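Local coordinates for protein ATP-dependent DNA helicase PIF1 (Candida albicans, PDB 7OTJ) that couples ATP hydrolysis to 5'-3' unwinding of DNA and probably resolves G-quadruplexes, helping to keep the nuclear and mitochondrial genomes stable, at residues 199-204 with 212-217; 146-151 with 454-459. All blocks are in the same frame, centred on the assembly; numbering follows the deposited sequence.

Interaction 1 (199-204 with 212-217); sequences IDMLNN and DDTARD. Unlike the reference sequence in segment 199-204: Asp200 (reference Asn).
Asn204 and Thr214 make the polar link between two consecutive helices, 196-204 and 212-219. The amide nitrogen ND2 of Asn204 donates to OG1 of Thr214 at 2.8 Å. The N-H...O angle is 149°, and the hydroxyl oxygen lies close to the amide plane. Thr214 turns OG1 anti to its carbonyl carbon (chi1 -69°), which puts the hydroxyl in front of Asn204.

The nonpolar part centres on Met201. Its CB packs on CG2 of Thr214 at 3.9 Å, and the two side chains run past each other in opposite directions. A bend at its third torsion brings CE to CB of Asp217 at 3.5 Å, with the two side chains crossing at about a right angle.

Arg216 makes salt bridges through NH1 to Asp217 OD1 (2.8 Å, weak as a hydrogen bond) and through NH2 to Asp213 OD1 (3.0 Å). Asp217 also forms salt bridges with Arg197 and Arg220.

The two short axes pass 9.8 Å apart, with 110° between their directions. Leu202 packs on Leu480 and Ser481 of helix 475-481, and Asn203 touches Ser26 of the ADP pocket, so this is helix packing beside the nucleotide site. The chemistry is that of a small greasy patch with one amide-hydroxyl bond at its side. Asp217 meets the methionine mainly through CB, while its carboxylate is held by arginines and probably stays ionised.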
loop_
_atom_site.group_PDB
_atom_site.type_symbol
_atom_site.label_atom_id
_atom_site.label_comp_id
_atom_site.label_asym_id
_atom_site.label_seq_id
_atom_site.Cartn_x
_atom_site.Cartn_y
_atom_site.Cartn_z
ATOM N N ILE A 199 5.729 7.138 22.282
ATOM C CA ILE A 199 6.239 8.016 21.231
ATOM C C ILE A 199 7.752 8.166 21.346
ATOM O O ILE A 199 8.471 8.119 20.337
ATOM C CB ILE A 199 5.513 9.376 21.276
ATOM C CG1 ILE A 199 4.028 9.197 20.966
ATOM C CG2 ILE A 199 6.128 10.362 20.288
ATOM C CD1 ILE A 199 3.234 10.476 21.077
ATOM N N ASP A 200 8.262 8.334 22.570
ATOM C CA ASP A 200 9.710 8.420 22.751
ATOM C C ASP A 200 10.404 7.148 22.276
ATOM O O ASP A 200 11.450 7.211 21.617
ATOM C CB ASP A 200 10.058 8.672 24.220
ATOM C CG ASP A 200 9.472 9.969 24.759
ATOM O OD1 ASP A 200 9.232 10.903 23.961
ATOM O OD2 ASP A 200 9.264 10.061 25.991
ATOM N N MET A 201 9.820 5.985 22.579
ATOM C CA MET A 201 10.420 4.711 22.188
ATOM C C MET A 201 10.460 4.570 20.672
ATOM O O MET A 201 11.477 4.167 20.098
ATOM C CB MET A 201 9.641 3.549 22.811
ATOM C CG MET A 201 9.767 3.427 24.319
ATOM S SD MET A 201 8.409 2.455 25.021
ATOM C CE MET A 201 8.540 0.932 24.080
ATOM N N LEU A 202 9.334 4.847 20.020
ATOM C CA LEU A 202 9.277 4.815 18.563
ATOM C C LEU A 202 10.264 5.789 17.928
ATOM O O LEU A 202 10.905 5.457 16.925
ATOM C CB LEU A 202 7.858 5.118 18.097
ATOM C CG LEU A 202 6.869 3.989 18.350
ATOM C CD1 LEU A 202 5.457 4.431 18.012
ATOM C CD2 LEU A 202 7.280 2.775 17.532
ATOM N N ASN A 203 10.351 7.017 18.442
ATOM C CA ASN A 203 11.282 7.978 17.852
ATOM C C ASN A 203 12.727 7.504 17.955
ATOM O O ASN A 203 13.537 7.768 17.058
ATOM C CB ASN A 203 11.118 9.354 18.491
ATOM C CG ASN A 203 9.923 10.092 17.947
ATOM O OD1 ASN A 203 9.391 9.743 16.884
ATOM N ND2 ASN A 203 9.485 11.111 18.668
ATOM N N ASN A 204 13.069 6.814 19.047
ATOM C CA ASN A 204 14.435 6.336 19.236
ATOM C C ASN A 204 14.837 5.337 18.158
ATOM O O ASN A 204 16.029 5.186 17.866
ATOM C CB ASN A 204 14.584 5.694 20.623
ATOM C CG ASN A 204 14.599 6.714 21.757
ATOM O OD1 ASN A 204 14.981 7.866 21.568
ATOM N ND2 ASN A 204 14.195 6.280 22.950
ATOM N N ASP A 212 18.934 1.188 26.099
ATOM C CA ASP A 212 18.553 -0.010 26.846
ATOM C C ASP A 212 17.097 0.054 27.295
ATOM O O ASP A 212 16.347 -0.919 27.145
ATOM C CB ASP A 212 19.479 -0.204 28.053
ATOM C CG ASP A 212 20.931 -0.370 27.654
ATOM O OD1 ASP A 212 21.209 -0.401 26.437
ATOM O OD2 ASP A 212 21.793 -0.460 28.550
ATOM N N ASP A 213 16.682 1.192 27.859
ATOM C CA ASP A 213 15.327 1.295 28.394
ATOM C C ASP A 213 14.280 1.130 27.298
ATOM O O ASP A 213 13.255 0.471 27.510
ATOM C CB ASP A 213 15.144 2.625 29.121
ATOM C CG ASP A 213 15.622 2.580 30.552
ATOM O OD1 ASP A 213 16.193 1.549 30.965
ATOM O OD2 ASP A 213 15.416 3.579 31.270
ATOM N N THR A 214 14.516 1.720 26.123
ATOM C CA THR A 214 13.604 1.519 24.999
ATOM C C THR A 214 13.569 0.051 24.594
ATOM O O THR A 214 12.493 -0.535 24.421
ATOM C CB THR A 214 14.014 2.400 23.809
ATOM O OG1 THR A 214 13.787 3.779 24.125
ATOM C CG2 THR A 214 13.220 2.039 22.557
ATOM N N ALA A 215 14.746 -0.570 24.467
ATOM C CA ALA A 215 14.808 -1.983 24.104
ATOM C C ALA A 215 14.109 -2.850 25.141
ATOM O O ALA A 215 13.356 -3.766 24.791
ATOM C CB ALA A 215 16.263 -2.420 23.932
ATOM N N ARG A 216 14.358 -2.589 26.424
ATOM C CA ARG A 216 13.673 -3.348 27.462
ATOM C C ARG A 216 12.165 -3.118 27.421
ATOM O O ARG A 216 11.381 -4.069 27.533
ATOM C CB ARG A 216 14.241 -2.972 28.828
ATOM C CG ARG A 216 13.725 -3.835 29.950
ATOM C CD ARG A 216 12.858 -3.033 30.888
ATOM N NE ARG A 216 13.646 -2.217 31.806
ATOM C CZ ARG A 216 13.766 -0.899 31.728
ATOM N NH1 ARG A 216 13.175 -0.207 30.764
ATOM N NH2 ARG A 216 14.489 -0.258 32.643
ATOM N N ASP A 217 11.738 -1.867 27.213
ATOM C CA ASP A 217 10.310 -1.556 27.195
ATOM C C ASP A 217 9.589 -2.270 26.058
ATOM O O ASP A 217 8.388 -2.548 26.163
ATOM C CB ASP A 217 10.090 -0.042 27.113
ATOM C CG ASP A 217 10.320 0.661 28.446
ATOM O OD1 ASP A 217 10.792 0.005 29.398
ATOM O OD2 ASP A 217 10.024 1.870 28.543
#

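Interaction 2 (146-151 with 454-459); sequences YQLPPV and KSQGQT. With ALF (tetrafluoroaluminate ion), chain F; nucleotides of chain C.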
loop_
_atom_site.group_PDB
_atom_site.type_symbol
_atom_site.label_atom_id
_atom_site.label_comp_id
_atom_site.label_asym_id
_atom_site.label_seq_id
_atom_site.Cartn_x
_atom_site.Cartn_y
_atom_site.Cartn_z
ATOM N N TYR A 146 12.945 7.507 6.950
ATOM C CA TYR A 146 13.334 6.562 7.996
ATOM C C TYR A 146 12.514 5.281 7.941
ATOM O O TYR A 146 12.813 4.334 8.678
ATOM C CB TYR A 146 13.201 7.195 9.390
ATOM C CG TYR A 146 14.384 8.048 9.794
ATOM C CD1 TYR A 146 15.676 7.557 9.700
ATOM C CD2 TYR A 146 14.209 9.349 10.250
ATOM C CE1 TYR A 146 16.766 8.330 10.060
ATOM C CE2 TYR A 146 15.292 10.133 10.608
ATOM C CZ TYR A 146 16.569 9.616 10.510
ATOM O OH TYR A 146 17.659 10.382 10.860
ATOM N N GLN A 147 11.497 5.239 7.091
ATOM C CA GLN A 147 10.673 4.065 6.864
ATOM C C GLN A 147 11.288 3.259 5.716
ATOM O O GLN A 147 12.450 3.461 5.354
ATOM C CB GLN A 147 9.220 4.493 6.659
ATOM C CG GLN A 147 8.655 5.220 7.900
ATOM C CD GLN A 147 7.140 5.355 7.907
ATOM O OE1 GLN A 147 6.432 4.587 7.260
ATOM N NE2 GLN A 147 6.639 6.333 8.651
ATOM N N LEU A 148 10.568 2.266 5.212
ATOM C CA LEU A 148 11.187 1.264 4.350
ATOM C C LEU A 148 11.813 1.896 3.105
ATOM O O LEU A 148 11.192 2.760 2.473
ATOM C CB LEU A 148 10.155 0.204 3.968
ATOM C CG LEU A 148 9.907 -0.753 5.142
ATOM C CD1 LEU A 148 8.628 -1.565 4.990
ATOM C CD2 LEU A 148 11.110 -1.672 5.314
ATOM N N PRO A 149 13.036 1.511 2.741
ATOM C CA PRO A 149 13.670 2.036 1.528
ATOM C C PRO A 149 13.103 1.364 0.292
ATOM O O PRO A 149 12.295 0.431 0.410
ATOM C CB PRO A 149 15.147 1.669 1.735
ATOM C CG PRO A 149 15.081 0.395 2.503
ATOM C CD PRO A 149 13.923 0.578 3.455
ATOM N N PRO A 150 13.468 1.822 -0.908
ATOM C CA PRO A 150 13.037 1.115 -2.123
ATOM C C PRO A 150 13.502 -0.335 -2.113
ATOM O O PRO A 150 14.605 -0.646 -1.665
ATOM C CB PRO A 150 13.705 1.907 -3.256
ATOM C CG PRO A 150 14.008 3.228 -2.678
ATOM C CD PRO A 150 14.279 3.012 -1.224
ATOM N N VAL A 151 12.673 -1.216 -2.655
ATOM C CA VAL A 151 12.985 -2.641 -2.664
ATOM C C VAL A 151 14.051 -2.921 -3.716
ATOM O O VAL A 151 13.914 -2.523 -4.879
ATOM C CB VAL A 151 11.718 -3.476 -2.905
ATOM C CG1 VAL A 151 12.079 -4.947 -3.069
ATOM C CG2 VAL A 151 10.737 -3.291 -1.745
ATOM N N LYS A 454 3.707 -4.051 3.324
ATOM C CA LYS A 454 2.356 -3.645 2.967
ATOM C C LYS A 454 1.621 -2.994 4.130
ATOM O O LYS A 454 0.597 -2.341 3.908
ATOM C CB LYS A 454 1.558 -4.850 2.446
ATOM C CG LYS A 454 1.998 -5.345 1.061
ATOM C CD LYS A 454 1.198 -6.562 0.582
ATOM C CE LYS A 454 -0.311 -6.325 0.666
ATOM N NZ LYS A 454 -1.132 -7.537 0.358
ATOM N N SER A 455 2.118 -3.138 5.358
ATOM C CA SER A 455 1.513 -2.406 6.464
ATOM C C SER A 455 1.879 -0.932 6.457
ATOM O O SER A 455 1.148 -0.131 7.049
ATOM C CB SER A 455 1.931 -3.005 7.809
ATOM O OG SER A 455 3.301 -2.746 8.076
ATOM N N GLN A 456 2.979 -0.556 5.803
ATOM C CA GLN A 456 3.437 0.825 5.862
ATOM C C GLN A 456 2.358 1.760 5.324
ATOM O O GLN A 456 1.963 1.668 4.157
ATOM C CB GLN A 456 4.744 0.992 5.092
ATOM C CG GLN A 456 5.326 2.393 5.217
ATOM C CD GLN A 456 6.740 2.497 4.681
ATOM O OE1 GLN A 456 7.586 1.652 4.958
ATOM N NE2 GLN A 456 7.005 3.545 3.915
ATOM N N GLY A 457 1.870 2.639 6.200
ATOM C CA GLY A 457 0.760 3.524 5.924
ATOM C C GLY A 457 -0.495 3.191 6.701
ATOM O O GLY A 457 -1.375 4.054 6.838
ATOM N N GLN A 458 -0.603 1.971 7.217
ATOM C CA GLN A 458 -1.798 1.553 7.928
ATOM C C GLN A 458 -1.709 1.924 9.404
ATOM O O GLN A 458 -0.621 2.062 9.973
ATOM C CB GLN A 458 -2.018 0.046 7.773
ATOM C CG GLN A 458 -2.248 -0.407 6.334
ATOM C CD GLN A 458 -3.498 0.195 5.719
ATOM O OE1 GLN A 458 -4.527 0.331 6.383
ATOM N NE2 GLN A 458 -3.413 0.566 4.443
ATOM N N THR A 459 -2.876 2.083 10.016
ATOM C CA THR A 459 -3.015 2.237 11.456
ATOM C C THR A 459 -3.732 1.006 11.992
ATOM O O THR A 459 -4.787 0.625 11.471
ATOM C CB THR A 459 -3.793 3.509 11.801
ATOM O OG1 THR A 459 -3.020 4.659 11.433
ATOM C CG2 THR A 459 -4.095 3.565 13.281
HETATM AL AL ALF F . 2.704 6.473 8.208
HETATM F F1 ALF F . 2.317 6.832 6.507
HETATM F F2 ALF F . 3.076 6.107 9.917
HETATM F F3 ALF F . 4.008 7.689 8.119
HETATM F F4 ALF F . 1.352 5.312 8.336
ATOM P P DT C 3 5.789 -7.790 -0.305
ATOM O OP1 DT C 3 4.574 -7.706 0.543
ATOM O OP2 DT C 3 6.092 -9.039 -1.044
ATOM O "O5'" DT C 3 5.781 -6.583 -1.363
ATOM C "C5'" DT C 3 5.648 -5.245 -0.900
ATOM C "C4'" DT C 3 6.040 -4.228 -1.969
ATOM O "O4'" DT C 3 7.441 -4.360 -2.281
ATOM C "C3'" DT C 3 5.321 -4.361 -3.296
ATOM O "O3'" DT C 3 4.113 -3.623 -3.259
ATOM C "C2'" DT C 3 6.313 -3.746 -4.286
ATOM C "C1'" DT C 3 7.668 -4.044 -3.645
ATOM N N1 DT C 3 8.396 -5.181 -4.266
ATOM C C2 DT C 3 9.299 -4.935 -5.270
ATOM O O2 DT C 3 9.524 -3.821 -5.702
ATOM N N3 DT C 3 9.929 -6.052 -5.759
ATOM C C4 DT C 3 9.751 -7.365 -5.338
ATOM O O4 DT C 3 10.359 -8.310 -5.835
ATOM C C5 DT C 3 8.791 -7.547 -4.275
ATOM C C7 DT C 3 8.508 -8.920 -3.734
ATOM C C6 DT C 3 8.174 -6.459 -3.794
ATOM P P DT C 2 10.138 -11.994 0.640
ATOM O OP1 DT C 2 9.677 -12.764 1.817
ATOM O OP2 DT C 2 10.173 -12.621 -0.701
ATOM O "O5'" DT C 2 9.256 -10.662 0.566
ATOM C "C5'" DT C 2 8.933 -9.952 1.759
ATOM C "C4'" DT C 2 9.024 -8.451 1.547
ATOM O "O4'" DT C 2 10.410 -8.073 1.445
ATOM C "C3'" DT C 2 8.336 -7.949 0.289
ATOM O "O3'" DT C 2 7.052 -7.466 0.629
ATOM C "C2'" DT C 2 9.239 -6.819 -0.221
ATOM C "C1'" DT C 2 10.596 -7.106 0.424
ATOM N N1 DT C 2 11.634 -7.622 -0.527
ATOM C C2 DT C 2 12.891 -7.059 -0.518
ATOM O O2 DT C 2 13.204 -6.134 0.214
ATOM N N3 DT C 2 13.773 -7.610 -1.412
ATOM C C4 DT C 2 13.532 -8.653 -2.285
ATOM O O4 DT C 2 14.393 -9.077 -3.051
ATOM C C5 DT C 2 12.199 -9.207 -2.233
ATOM C C7 DT C 2 11.822 -10.346 -3.135
ATOM C C6 DT C 2 11.326 -8.674 -1.365
HETATM O O HOH W 1 4.139 4.868 7.096
#
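The amides of Gln147 and Gln456 are turned 73° against each other. OE1 of Gln147 stands over one face of the Gln456 amide and lies 3.2 Å from Gln456 CG. CB of Gln147 sits over the same face, 3.7 Å from Gln456 CD. The two ends of the Gln456 amide are held by polar partners. OE1 accepts from Leu148 N at 3.1 Å and 153°, with the donor tilted out of the carbonyl plane. NE2 is bonded to Glu108 and Ser110. Gln456 CG is anti to the backbone N (chi1 -175°), and the extended chain carries the amide across to the other segment. Leu148 CB runs alongside OE1.

The Gln147 amide is bonded on its nitrogen side. NE2 donates to F3 of the tetrafluoroaluminate at 3.0 Å and also bonds Asp144. A water coordinates the aluminium at 2.4 Å. Gly457 brings its CA to 3.1 Å from F4. It sits in a type II turn from Ser455 to Gln458, and its positive phi suits glycine.

Outlying residues of both segments reach DNA. Val151 packs on thymidines 2 and 3 of chain C, and the Lys454 side chain passes OP1 of thymidine 3.

Residues 146-151 fit helicase motif III and 454-459 motif V. Tetrafluoroaluminate mimics the phosphoryl group in transfer, so Gln147 probably senses it. Gln456 ties that sensor loop to Glu108, which is consistent with coupling between the ATP site and the DNA strand.

How the interactions relate
Along the chain the order is 146-151, 199-204, 212-217, 454-459, so interaction 1 falls between the halves of interaction 2. Their centres are 20 Å apart and their nearest atoms about 7 Å. Interaction 1 is local, joining two neighbouring helices after strand 182-186 of the six-stranded parallel sheet. Interaction 2 is long-range, from a loop after strand 138-143 of that sheet to helix 452-455, beside the four-stranded sheet. Helix 475-481 packs on Leu202 of segment 199-204 and on Gln147, Leu148 and Gln456 of interaction 2. Interaction 2 thus bridges the two RecA-like domains at the nucleotide and DNA; interaction 1 is helix packing to one side, its nearest atom about 20 Å from the DNA.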